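Local coordinates for VOC domain-containing protein (Streptococcus mutans, PDB 3L7T) that binds a zinc ion and belongs to the vicinal oxygen chelate superfamily, possibly with lactoylglutathione lyase (glyoxalase I-like) activity, at residues L11-Y16 and F122-G127; F29-E34 and Y43-K48. All coordinates share one frame; numbering follows the deposited sequence.

Interaction 1 (L11-Y16 and F122-G127); sequences LIVSDY and FFDPDG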
ATOM      1  N   LEU A  11      -4.212   5.642  -0.762  1.00 20.95           N
ATOM      2  CA  LEU A  11      -4.644   5.438   0.607  1.00 20.28           C
ATOM      3  C   LEU A  11      -5.775   6.370   0.882  1.00 20.58           C
ATOM      4  O   LEU A  11      -5.971   7.363   0.156  1.00 20.87           O
ATOM      5  CB  LEU A  11      -3.490   5.670   1.579  1.00 21.57           C
ATOM      6  CG  LEU A  11      -2.828   7.038   1.646  1.00 26.76           C
ATOM      7  CD1 LEU A  11      -3.420   7.798   2.811  1.00 26.83           C
ATOM      8  CD2 LEU A  11      -1.327   6.884   1.855  1.00 27.93           C
ATOM      9  N   ILE A  12      -6.530   6.019   1.912  1.00 19.00           N
ATOM     10  CA  ILE A  12      -7.714   6.774   2.336  1.00 18.75           C
ATOM     11  C   ILE A  12      -7.447   7.415   3.695  1.00 18.44           C
ATOM     12  O   ILE A  12      -6.908   6.791   4.589  1.00 17.66           O
ATOM     13  CB  ILE A  12      -8.945   5.850   2.412  1.00 20.31           C
ATOM     14  CG1 ILE A  12      -9.342   5.454   0.976  1.00 21.99           C
ATOM     15  CG2 ILE A  12     -10.141   6.561   3.156  1.00 19.51           C
ATOM     16  CD1 ILE A  12     -10.505   4.500   0.838  1.00 27.02           C
ATOM     17  N   VAL A  13      -7.905   8.656   3.875  1.00 19.37           N
ATOM     18  CA  VAL A  13      -7.712   9.381   5.129  1.00 19.49           C
ATOM     19  C   VAL A  13      -9.092   9.895   5.576  1.00 20.71           C
ATOM     20  O   VAL A  13     -10.020   9.930   4.768  1.00 19.80           O
ATOM     21  CB  VAL A  13      -6.722  10.568   4.993  1.00 19.47           C
ATOM     22  CG1 VAL A  13      -5.313  10.073   4.535  1.00 21.31           C
ATOM     23  CG2 VAL A  13      -7.265  11.646   4.042  1.00 19.18           C
ATOM     24  N   SER A  14      -9.254  10.088   6.877  1.00 20.89           N
ATOM     25  CA  SER A  14     -10.550  10.502   7.416  1.00 24.47           C
ATOM     26  C   SER A  14     -10.726  12.024   7.292  1.00 24.86           C
ATOM     27  O   SER A  14     -11.837  12.504   7.059  1.00 26.50           O
ATOM     28  CB  SER A  14     -10.730  10.023   8.879  1.00 22.30           C
ATOM     29  OG  SER A  14      -9.838  10.715   9.763  1.00 23.61           O
ATOM     30  N   ASP A  15      -9.666  12.771   7.583  1.00 24.96           N
ATOM     31  CA  ASP A  15      -9.756  14.224   7.623  1.00 27.11           C
ATOM     32  C   ASP A  15      -8.773  14.783   6.609  1.00 24.54           C
ATOM     33  O   ASP A  15      -7.576  14.810   6.864  1.00 25.90           O
ATOM     34  CB  ASP A  15      -9.407  14.735   9.037  1.00 25.48           C
ATOM     35  CG  ASP A  15      -9.524  16.247   9.165  1.00 35.40           C
ATOM     36  OD1 ASP A  15      -9.017  16.987   8.283  1.00 32.58           O
ATOM     37  OD2 ASP A  15     -10.050  16.707  10.203  1.00 37.40           O
ATOM     38  N   TYR A  16      -9.277  15.194   5.450  1.00 24.27           N
ATOM     39  CA  TYR A  16      -8.403  15.594   4.362  1.00 22.88           C
ATOM     40  C   TYR A  16      -7.407  16.698   4.752  1.00 27.54           C
ATOM     41  O   TYR A  16      -6.234  16.601   4.442  1.00 22.34           O
ATOM     42  CB  TYR A  16      -9.218  15.954   3.111  1.00 25.93           C
ATOM     43  CG  TYR A  16      -8.364  16.322   1.931  1.00 24.61           C
ATOM     44  CD1 TYR A  16      -7.672  15.343   1.218  1.00 22.73           C
ATOM     45  CD2 TYR A  16      -8.064  17.649   1.670  1.00 25.64           C
ATOM     46  CE1 TYR A  16      -6.851  15.686   0.189  1.00 24.89           C
ATOM     47  CE2 TYR A  16      -7.264  17.998   0.627  1.00 26.62           C
ATOM     48  CZ  TYR A  16      -6.652  17.021  -0.117  1.00 26.91           C
ATOM     49  OH  TYR A  16      -5.819  17.428  -1.151  1.00 26.31           O
ATOM     50  N   PHE A 122       6.428   4.786  12.472  1.00 25.54           N
ATOM     51  CA  PHE A 122       5.616   5.907  12.957  1.00 24.76           C
ATOM     52  C   PHE A 122       4.241   5.738  12.318  1.00 25.31           C
ATOM     53  O   PHE A 122       4.007   4.740  11.639  1.00 26.60           O
ATOM     54  CB  PHE A 122       6.281   7.250  12.604  1.00 23.99           C
ATOM     55  CG  PHE A 122       6.447   7.498  11.130  1.00 27.07           C
ATOM     56  CD1 PHE A 122       5.703   8.498  10.504  1.00 26.34           C
ATOM     57  CD2 PHE A 122       7.460   6.853  10.394  1.00 23.80           C
ATOM     58  CE1 PHE A 122       5.942   8.828   9.192  1.00 26.79           C
ATOM     59  CE2 PHE A 122       7.678   7.155   9.083  1.00 25.05           C
ATOM     60  CZ  PHE A 122       6.906   8.145   8.460  1.00 27.87           C
ATOM     61  N   PHE A 123       3.322   6.672  12.547  1.00 25.38           N
ATOM     62  CA  PHE A 123       1.938   6.472  12.109  1.00 24.39           C
ATOM     63  C   PHE A 123       1.344   7.745  11.537  1.00 22.33           C
ATOM     64  O   PHE A 123       1.698   8.824  11.961  1.00 24.44           O
ATOM     65  CB  PHE A 123       1.080   5.968  13.273  1.00 26.02           C
ATOM     66  CG  PHE A 123       1.580   4.681  13.860  1.00 29.68           C
ATOM     67  CD1 PHE A 123       1.106   3.465  13.395  1.00 23.62           C
ATOM     68  CD2 PHE A 123       2.608   4.692  14.788  1.00 32.87           C
ATOM     69  CE1 PHE A 123       1.616   2.276  13.876  1.00 35.01           C
ATOM     70  CE2 PHE A 123       3.155   3.503  15.253  1.00 37.59           C
ATOM     71  CZ  PHE A 123       2.645   2.292  14.815  1.00 33.94           C
ATOM     72  N   ASP A 124       0.445   7.607  10.565  1.00 22.53           N
ATOM     73  CA  ASP A 124      -0.244   8.750  10.018  1.00 23.15           C
ATOM     74  C   ASP A 124      -1.438   9.046  10.928  1.00 22.75           C
ATOM     75  O   ASP A 124      -1.661   8.307  11.904  1.00 22.54           O
ATOM     76  CB  ASP A 124      -0.589   8.550   8.520  1.00 24.87           C
ATOM     77  CG  ASP A 124      -1.983   7.986   8.257  1.00 23.51           C
ATOM     78  OD1 ASP A 124      -2.638   7.377   9.157  1.00 23.37           O
ATOM     79  OD2 ASP A 124      -2.394   8.089   7.053  1.00 22.40           O
ATOM     80  N   PRO A 125      -2.104  10.184  10.707  1.00 22.58           N
ATOM     81  CA  PRO A 125      -3.192  10.591  11.593  1.00 24.38           C
ATOM     82  C   PRO A 125      -4.302   9.556  11.757  1.00 25.82           C
ATOM     83  O   PRO A 125      -5.053   9.621  12.740  1.00 25.93           O
ATOM     84  CB  PRO A 125      -3.736  11.865  10.920  1.00 23.09           C
ATOM     85  CG  PRO A 125      -2.543  12.421  10.199  1.00 23.32           C
ATOM     86  CD  PRO A 125      -1.805  11.206   9.691  1.00 23.57           C
ATOM     87  N   ASP A 126      -4.438   8.637  10.802  1.00 21.89           N
ATOM     88  CA  ASP A 126      -5.453   7.569  10.844  1.00 21.87           C
ATOM     89  C   ASP A 126      -4.862   6.219  11.242  1.00 22.39           C
ATOM     90  O   ASP A 126      -5.528   5.179  11.123  1.00 23.90           O
ATOM     91  CB  ASP A 126      -6.189   7.475   9.517  1.00 21.37           C
ATOM     92  CG  ASP A 126      -7.065   8.704   9.262  1.00 24.25           C
ATOM     93  OD1 ASP A 126      -7.931   8.964  10.117  1.00 25.01           O
ATOM     94  OD2 ASP A 126      -6.799   9.496   8.323  1.00 24.80           O
ATOM     95  N   GLY A 127      -3.672   6.268  11.839  1.00 24.38           N
ATOM     96  CA  GLY A 127      -2.997   5.077  12.376  1.00 25.11           C
ATOM     97  C   GLY A 127      -2.375   4.165  11.315  1.00 24.03           C
ATOM     98  O   GLY A 127      -2.117   2.974  11.568  1.00 23.59           O
TER
HETATM   99  O   HOH W   1      -4.656   6.438   6.552  1.00 22.54           O
HETATM  100  O   HOH W   2      -7.145  12.066   8.825  1.00 26.65           O

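Interaction 2 (F29-E34 and Y43-K48); sequences FEVIRE and YKLDLK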
ATOM      1  N   PHE A  29       6.400  15.747   1.386  1.00 26.70           N
ATOM      2  CA  PHE A  29       6.161  15.268   0.017  1.00 24.93           C
ATOM      3  C   PHE A  29       5.759  16.400  -0.957  1.00 25.68           C
ATOM      4  O   PHE A  29       4.896  17.211  -0.656  1.00 26.19           O
ATOM      5  CB  PHE A  29       5.084  14.193   0.016  1.00 23.85           C
ATOM      6  CG  PHE A  29       5.543  12.879   0.567  1.00 25.30           C
ATOM      7  CD1 PHE A  29       6.482  12.122  -0.096  1.00 23.21           C
ATOM      8  CD2 PHE A  29       5.024  12.400   1.750  1.00 24.45           C
ATOM      9  CE1 PHE A  29       6.946  10.943   0.451  1.00 27.14           C
ATOM     10  CE2 PHE A  29       5.511  11.227   2.317  1.00 22.57           C
ATOM     11  CZ  PHE A  29       6.442  10.483   1.641  1.00 23.39           C
ATOM     12  N   GLU A  30       6.350  16.415  -2.144  1.00 24.82           N
ATOM     13  CA  GLU A  30       5.934  17.344  -3.195  1.00 27.68           C
ATOM     14  C   GLU A  30       4.524  17.034  -3.720  1.00 27.56           C
ATOM     15  O   GLU A  30       4.255  15.911  -4.120  1.00 26.95           O
ATOM     16  CB  GLU A  30       6.958  17.245  -4.337  1.00 30.83           C
ATOM     17  CG  GLU A  30       6.837  18.271  -5.448  1.00 36.34           C
ATOM     18  CD  GLU A  30       7.606  17.865  -6.711  1.00 41.67           C
ATOM     19  OE1 GLU A  30       8.660  17.207  -6.596  1.00 43.71           O
ATOM     20  OE2 GLU A  30       7.114  18.161  -7.818  1.00 44.01           O
ATOM     21  N   VAL A  31       3.670  18.053  -3.849  1.00 26.42           N
ATOM     22  CA  VAL A  31       2.376  17.895  -4.494  1.00 26.10           C
ATOM     23  C   VAL A  31       2.511  17.909  -6.015  1.00 27.31           C
ATOM     24  O   VAL A  31       3.048  18.864  -6.603  1.00 28.62           O
ATOM     25  CB  VAL A  31       1.415  19.032  -4.064  1.00 27.12           C
ATOM     26  CG1 VAL A  31       0.111  18.914  -4.809  1.00 26.92           C
ATOM     27  CG2 VAL A  31       1.180  18.976  -2.544  1.00 26.69           C
ATOM     28  N   ILE A  32       2.046  16.844  -6.658  1.00 26.00           N
ATOM     29  CA  ILE A  32       1.988  16.810  -8.104  1.00 25.99           C
ATOM     30  C   ILE A  32       0.712  17.458  -8.616  1.00 26.54           C
ATOM     31  O   ILE A  32       0.775  18.301  -9.511  1.00 26.50           O
ATOM     32  CB  ILE A  32       2.099  15.381  -8.658  1.00 26.53           C
ATOM     33  CG1 ILE A  32       3.393  14.700  -8.176  1.00 27.08           C
ATOM     34  CG2 ILE A  32       2.018  15.387 -10.188  1.00 28.10           C
ATOM     35  CD1 ILE A  32       3.378  13.175  -8.306  1.00 26.79           C
ATOM     36  N   ARG A  33      -0.435  16.993  -8.117  1.00 24.09           N
ATOM     37  CA  ARG A  33      -1.754  17.490  -8.507  1.00 26.40           C
ATOM     38  C   ARG A  33      -2.640  17.442  -7.289  1.00 25.18           C
ATOM     39  O   ARG A  33      -2.458  16.599  -6.397  1.00 22.65           O
ATOM     40  CB  ARG A  33      -2.426  16.580  -9.559  1.00 24.61           C
ATOM     41  CG  ARG A  33      -1.543  16.161 -10.707  1.00 33.98           C
ATOM     42  CD  ARG A  33      -2.227  15.087 -11.588  1.00 24.80           C
ATOM     43  NE  ARG A  33      -1.200  14.383 -12.325  1.00 28.05           N
ATOM     44  CZ  ARG A  33      -0.639  13.262 -11.911  1.00 27.29           C
ATOM     45  NH1 ARG A  33      -1.071  12.676 -10.783  1.00 28.80           N
ATOM     46  NH2 ARG A  33       0.384  12.761 -12.587  1.00 29.98           N
ATOM     47  N   GLU A  34      -3.723  18.188  -7.365  1.00 24.48           N
ATOM     48  CA  GLU A  34      -4.801  18.085  -6.398  1.00 25.25           C
ATOM     49  C   GLU A  34      -6.112  18.401  -7.078  1.00 26.65           C
ATOM     50  O   GLU A  34      -6.235  19.444  -7.750  1.00 24.26           O
ATOM     51  CB  GLU A  34      -4.576  19.052  -5.247  1.00 26.28           C
ATOM     52  CG  GLU A  34      -5.670  18.993  -4.184  1.00 27.56           C
ATOM     53  CD  GLU A  34      -5.477  20.045  -3.091  1.00 34.64           C
ATOM     54  OE1 GLU A  34      -4.974  21.140  -3.408  1.00 39.03           O
ATOM     55  OE2 GLU A  34      -5.880  19.804  -1.933  1.00 30.39           O
ATOM     56  N   TYR A  43     -11.628  14.557  -2.631  1.00 24.88           N
ATOM     57  CA  TYR A  43     -10.313  15.149  -2.911  1.00 22.75           C
ATOM     58  C   TYR A  43      -9.331  14.050  -3.189  1.00 23.24           C
ATOM     59  O   TYR A  43      -9.289  13.035  -2.461  1.00 24.14           O
ATOM     60  CB  TYR A  43      -9.796  16.008  -1.735  1.00 21.16           C
ATOM     61  CG  TYR A  43     -10.670  17.231  -1.516  1.00 22.81           C
ATOM     62  CD1 TYR A  43     -10.403  18.415  -2.198  1.00 23.72           C
ATOM     63  CD2 TYR A  43     -11.739  17.196  -0.645  1.00 25.31           C
ATOM     64  CE1 TYR A  43     -11.166  19.542  -2.014  1.00 23.48           C
ATOM     65  CE2 TYR A  43     -12.551  18.325  -0.475  1.00 26.60           C
ATOM     66  CZ  TYR A  43     -12.267  19.473  -1.188  1.00 28.50           C
ATOM     67  OH  TYR A  43     -13.041  20.603  -1.017  1.00 33.48           O
ATOM     68  N   LYS A  44      -8.606  14.211  -4.291  1.00 22.71           N
ATOM     69  CA  LYS A  44      -7.555  13.285  -4.649  1.00 20.32           C
ATOM     70  C   LYS A  44      -6.260  14.067  -4.756  1.00 21.64           C
ATOM     71  O   LYS A  44      -6.174  15.048  -5.498  1.00 22.98           O
ATOM     72  CB  LYS A  44      -7.879  12.614  -5.994  1.00 21.58           C
ATOM     73  CG  LYS A  44      -6.797  11.604  -6.461  1.00 23.74           C
ATOM     74  CD  LYS A  44      -7.117  10.990  -7.841  1.00 24.37           C
ATOM     75  CE  LYS A  44      -6.076   9.940  -8.218  1.00 29.58           C
ATOM     76  NZ  LYS A  44      -4.858  10.524  -8.891  1.00 27.62           N
ATOM     77  N   LEU A  45      -5.343  13.759  -3.853  1.00 21.23           N
ATOM     78  CA  LEU A  45      -4.111  14.493  -3.695  1.00 20.93           C
ATOM     79  C   LEU A  45      -2.988  13.559  -4.154  1.00 21.46           C
ATOM     80  O   LEU A  45      -2.762  12.509  -3.535  1.00 20.98           O
ATOM     81  CB  LEU A  45      -3.916  14.843  -2.224  1.00 19.34           C
ATOM     82  CG  LEU A  45      -2.553  15.451  -1.864  1.00 20.29           C
ATOM     83  CD1 LEU A  45      -2.219  16.779  -2.574  1.00 22.16           C
ATOM     84  CD2 LEU A  45      -2.459  15.609  -0.370  1.00 21.91           C
ATOM     85  N   ASP A  46      -2.271  13.961  -5.203  1.00 21.10           N
ATOM     86  CA  ASP A  46      -1.212  13.113  -5.767  1.00 21.54           C
ATOM     87  C   ASP A  46       0.160  13.641  -5.379  1.00 20.64           C
ATOM     88  O   ASP A  46       0.507  14.795  -5.685  1.00 23.19           O
ATOM     89  CB  ASP A  46      -1.332  13.081  -7.290  1.00 20.67           C
ATOM     90  CG  ASP A  46      -2.682  12.519  -7.766  1.00 27.10           C
ATOM     91  OD1 ASP A  46      -3.252  11.619  -7.094  1.00 26.74           O
ATOM     92  OD2 ASP A  46      -3.159  12.960  -8.839  1.00 27.58           O
ATOM     93  N   LEU A  47       0.929  12.798  -4.684  1.00 19.75           N
ATOM     94  CA  LEU A  47       2.227  13.211  -4.120  1.00 20.14           C
ATOM     95  C   LEU A  47       3.385  12.479  -4.776  1.00 22.10           C
ATOM     96  O   LEU A  47       3.283  11.302  -5.098  1.00 20.73           O
ATOM     97  CB  LEU A  47       2.247  12.886  -2.622  1.00 20.31           C
ATOM     98  CG  LEU A  47       1.126  13.554  -1.821  1.00 19.50           C
ATOM     99  CD1 LEU A  47       1.372  13.393  -0.319  1.00 23.84           C
ATOM    100  CD2 LEU A  47       1.002  15.079  -2.138  1.00 26.00           C
ATOM    101  N   LYS A  48       4.525  13.149  -4.912  1.00 21.02           N
ATOM    102  CA  LYS A  48       5.668  12.483  -5.485  1.00 22.62           C
ATOM    103  C   LYS A  48       6.531  11.795  -4.442  1.00 22.53           C
ATOM    104  O   LYS A  48       6.972  12.433  -3.471  1.00 24.44           O
ATOM    105  CB  LYS A  48       6.521  13.483  -6.262  1.00 23.22           C
ATOM    106  CG  LYS A  48       7.690  12.825  -6.960  1.00 27.10           C
ATOM    107  CD  LYS A  48       8.291  13.747  -8.044  1.00 32.94           C
ATOM    108  CE  LYS A  48       9.237  12.950  -8.947  1.00 35.28           C
ATOM    109  NZ  LYS A  48      10.456  12.607  -8.145  1.00 39.46           N
TER
HETATM  110  O   HOH W   3       8.308  14.545  -2.693  1.00 31.41           O

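Interaction 1 (L11-Y16 and F122-G127)
Ser14 and Asp126 meet where the two beta-alpha-beta-beta-beta modules of this glyoxalase-type (vicinal oxygen chelate) fold come together, the loop leaving strand 5-12 facing the type I turn Asp124-Gly127 that follows strand 118-123. The carboxylate of Asp126 takes a donor from this loop on each oxygen. Ser14 OG gives its proton to Asp126 OD1 at 2.6 Å, on the syn side and close to the carboxylate plane, while Ser14 N donates to Asp126 OD2 at 2.9 Å in a nearly straight bond that arrives from above that plane. A chi1 of 69° sets OG between the backbone N and carbonyl carbon of Ser14, so hydroxyl and amide reach the same carboxylate; serine is short enough for this double grip. A water donates to Asp126 OD2 while accepting from Asp15 N, so the loop's next amide is satisfied indirectly. The side chain of Asp15 itself turns back to cap the N-terminus of helix 16-26 through Lys18 N.

Asp124 divides its oxygens between two tasks. Asp124 OD1 accepts from Asp126 N at 2.7 Å, an Asx turn, and Gly127, with positive phi, closes the turn through its N to Asp124 O. Asp124 OD1 also accepts from Leu128 N, whereas OD2 bonds to Tyr23 OH on helix 16-26 and to a water. Cys80 of the second subunit packs against both Ser14 and Asp126. Nearer the end of strand 5-12, that water joins the segments, donating to Ile12 O at 3.0 Å and to Asp124 OD2 at 2.8 Å.

Interaction 2 (F29-E34 and Y43-K48)
With CG anti to the carbonyl carbon in both Arg33 (chi1 -46°) and Asp46 (chi1 -60°), and the arginine extended from CG to NE, the two side chains rise from the same face of the antiparallel hairpin formed by strands 30-37 and 42-49. Arg33 NH1 reaches Asp46 OD2 at 2.9 Å, in the guanidinium plane but from above the carboxylate plane, the two planes being 69° apart. The long arginine runs past the shorter aspartate, crossing it at a slant, and Ile32 CG2 lies over one guanidinium face. Lys44, two residues before Asp46 and on the same face, places NZ 2.6 Å from Asp46 OD1 on the syn side.

Beneath these charges a classic beta bulge shifts the register by one residue. Ile32 and Arg33 both face Asp46: Ile32 N donates to Asp46 O at 2.7 Å, Arg33 N does so only weakly, and Asp46 N returns a bond to Arg33 O. Where strand 30-37 begins and strand 42-49 nears its end, Lys48 N donates to Glu30 O at 2.9 Å, and a water accepts from Glu30 N and donates to Lys48 O.

The other face is mainly apolar where Val31, Leu45 and Leu47 meet helix 16-26, though Glu34 also lies on it and bonds through OE2 to Tyr16 OH. Val31 CG1 meets Leu45 CD1 at 3.9 Å, and its CG2 lies equally far from Leu47 CD2. Phe29 packs CB against Leu47 CD1, while its ring edge approaches Lys48 O.

Arg33 also pairs with Glu53, and Lys44 with the zinc ligand Glu55. Two cations thus share the Asp46 carboxylate, which would help keep it ionised, and through Lys44 the network adjoins the metal site as a second shell.

Interaction 2 is nested within the chain loop closed by interaction 1, and their centres lie about 15 Å apart. Both reach the sheet ordered 5-12, 52-58, 42-49, 30-37, each through one of its outermost strands within the chain. Tyr16 connects them: its OH lies 2.5 Å from Glu34 OE2, a probable hydrogen bond, and its ring stacks with that of Tyr43. The zinc ligands His8 and Glu55 sit on strands 5-12 and 52-58; His84 and Glu131 also bind zinc, probably completing the site across the subunit interface, as in glyoxalase I. The bound zinc ion is about 6 Å from the Lys44 side chain and about 10 Å from that of Leu11. Both contacts also touch the second subunit.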